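PDB 2JHP: core protein VP4 from Bluetongue virus, which caps viral messenger RNA as a multifunctional enzyme of cap synthesis and is one of the five proteins that form the inner capsid. Local coordinates for residues D464-D469 against V565-W570. Sequence-based numbering, arbitrary orientation.
Sequences DIRILD and VTDLFW
D567 and R466 join the start of helix 568-576 to strand 466-469, an outermost strand of a mixed seven-stranded sheet whose order, 3-2-1-4-5-7-6, is that of Rossmann-like methyltransferases. Both carboxylate oxygens of D567 are shared. OD2 is gripped side-on by R466: NE lies 2.7 Å and NH1 2.9 Å from D567 OD2, which sits at the guanidinium edge, almost in its plane. The guanidinium and carboxylate planes are turned 71° apart. NH1 meets the syn lone pair; NE comes from above the carboxylate. A third donor reaches the same oxygen, since W570 N lies 3.1 Å from D567 OD2 and makes the N-cap bond of the helix. I467 N, 3.1 Å from D567 OD1, also approaches from above the carboxylate plane. OD1 is hydrogen-bonded as well to S461 OG, which in turn is bonded to F569 N. With CG anti to the backbone N (chi1 -169°), the D567 carboxylate can serve strand and helix together.

R466, bent at chi2 and chi3, is satisfied further by Y462 O at NH1 and by R463 O and E505 O at NH2. Its backbone and that of L468 pair with the antiparallel strand 499-503, while I467 N and D469 N are met by the incoming segment, which also runs antiparallel. D469 N makes a weak bond to V565 O at 3.1 Å (131°), and V565 CG1 packs 3.6 Å from L468 C. I467 O and D567 N are equally near but badly angled, so no regular sheet pairing follows. D469 OD1 accepts from G472 N, capping helix 470-480, and OD2 forms a salt bridge with R519.

Five donors thus converge on one buried carboxylate, an arrangement that would favour its ionised form and ties the outer side of the edge strand to a helix start mainly through a side-chain carboxylate, with one weak backbone bond beside it.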
# COMPACT_ATOMS: atom_id res chain seq x y z
N ASP A 464 14.03 -18.57 8.60
CA ASP A 464 13.19 -17.48 9.13
C ASP A 464 12.36 -16.72 8.10
O ASP A 464 11.51 -15.91 8.47
CB ASP A 464 14.03 -16.47 9.92
CG ASP A 464 14.62 -17.08 11.20
OD1 ASP A 464 14.12 -18.13 11.67
OD2 ASP A 464 15.60 -16.50 11.73
N ILE A 465 12.60 -16.97 6.81
CA ILE A 465 11.85 -16.27 5.77
C ILE A 465 10.90 -17.20 5.01
O ILE A 465 11.32 -18.11 4.31
CB ILE A 465 12.75 -15.48 4.78
CG1 ILE A 465 13.67 -14.51 5.53
CG2 ILE A 465 11.89 -14.70 3.77
CD1 ILE A 465 12.95 -13.32 6.16
N ARG A 466 9.62 -16.93 5.21
CA ARG A 466 8.52 -17.62 4.58
C ARG A 466 8.23 -16.96 3.22
O ARG A 466 8.08 -15.75 3.12
CB ARG A 466 7.32 -17.50 5.51
CG ARG A 466 6.53 -18.77 5.80
CD ARG A 466 7.22 -19.69 6.80
NE ARG A 466 8.34 -20.37 6.14
CZ ARG A 466 9.61 -20.20 6.49
NH1 ARG A 466 10.56 -20.84 5.83
NH2 ARG A 466 9.94 -19.41 7.50
N ILE A 467 8.19 -17.76 2.15
CA ILE A 467 8.00 -17.22 0.81
C ILE A 467 6.78 -17.84 0.13
O ILE A 467 6.73 -19.04 -0.11
CB ILE A 467 9.30 -17.34 -0.07
CG1 ILE A 467 9.15 -16.57 -1.39
CG2 ILE A 467 9.66 -18.78 -0.35
CD1 ILE A 467 9.27 -15.06 -1.22
N LEU A 468 5.79 -17.00 -0.16
CA LEU A 468 4.51 -17.46 -0.68
C LEU A 468 3.96 -16.51 -1.71
O LEU A 468 4.38 -15.36 -1.80
CB LEU A 468 3.49 -17.58 0.45
CG LEU A 468 3.78 -18.38 1.71
CD1 LEU A 468 2.75 -17.98 2.72
CD2 LEU A 468 3.71 -19.89 1.47
N ASP A 469 3.00 -17.00 -2.50
CA ASP A 469 2.27 -16.14 -3.41
C ASP A 469 1.28 -15.34 -2.58
O ASP A 469 0.97 -15.74 -1.45
CB ASP A 469 1.58 -16.93 -4.52
CG ASP A 469 0.47 -17.83 -4.01
OD1 ASP A 469 -0.44 -17.33 -3.32
OD2 ASP A 469 0.48 -19.04 -4.33
N VAL A 565 4.17 -20.14 -6.63
CA VAL A 565 5.09 -19.67 -5.58
C VAL A 565 4.66 -20.24 -4.24
O VAL A 565 3.66 -19.82 -3.67
CB VAL A 565 5.10 -18.12 -5.46
CG1 VAL A 565 6.06 -17.70 -4.35
CG2 VAL A 565 5.48 -17.47 -6.79
N THR A 566 5.41 -21.22 -3.74
CA THR A 566 5.20 -21.73 -2.38
C THR A 566 6.53 -21.84 -1.64
O THR A 566 7.59 -21.64 -2.24
CB THR A 566 4.44 -23.07 -2.39
OG1 THR A 566 3.94 -23.34 -1.07
CG2 THR A 566 5.35 -24.22 -2.86
N ASP A 567 6.47 -22.16 -0.34
CA ASP A 567 7.67 -22.16 0.52
C ASP A 567 8.37 -23.51 0.55
O ASP A 567 7.88 -24.48 1.14
CB ASP A 567 7.33 -21.65 1.94
CG ASP A 567 8.58 -21.37 2.78
OD1 ASP A 567 9.46 -20.62 2.32
OD2 ASP A 567 8.69 -21.88 3.92
N LEU A 568 9.54 -23.57 -0.10
CA LEU A 568 10.36 -24.78 -0.14
C LEU A 568 10.75 -25.28 1.24
O LEU A 568 10.61 -26.46 1.53
CB LEU A 568 11.61 -24.56 -0.99
CG LEU A 568 11.42 -24.62 -2.51
CD1 LEU A 568 12.78 -24.54 -3.20
CD2 LEU A 568 10.70 -25.90 -2.94
N PHE A 569 11.24 -24.39 2.09
CA PHE A 569 11.73 -24.79 3.41
C PHE A 569 10.65 -25.47 4.23
O PHE A 569 10.84 -26.56 4.74
CB PHE A 569 12.27 -23.59 4.18
CG PHE A 569 13.55 -23.86 4.89
CD1 PHE A 569 14.70 -23.14 4.58
CD2 PHE A 569 13.63 -24.86 5.83
CE1 PHE A 569 15.90 -23.41 5.23
CE2 PHE A 569 14.80 -25.13 6.47
CZ PHE A 569 15.95 -24.40 6.18
N TRP A 570 9.50 -24.82 4.34
CA TRP A 570 8.34 -25.36 5.04
C TRP A 570 7.83 -26.64 4.36
O TRP A 570 7.50 -27.63 5.02
CB TRP A 570 7.27 -24.27 5.12
CG TRP A 570 5.94 -24.67 5.65
CD1 TRP A 570 5.61 -25.84 6.26
CD2 TRP A 570 4.77 -23.85 5.68
NE1 TRP A 570 4.29 -25.82 6.64
CE2 TRP A 570 3.75 -24.60 6.29
CE3 TRP A 570 4.48 -22.54 5.24
CZ2 TRP A 570 2.46 -24.10 6.47
CZ3 TRP A 570 3.20 -22.05 5.41
CH2 TRP A 570 2.21 -22.83 6.03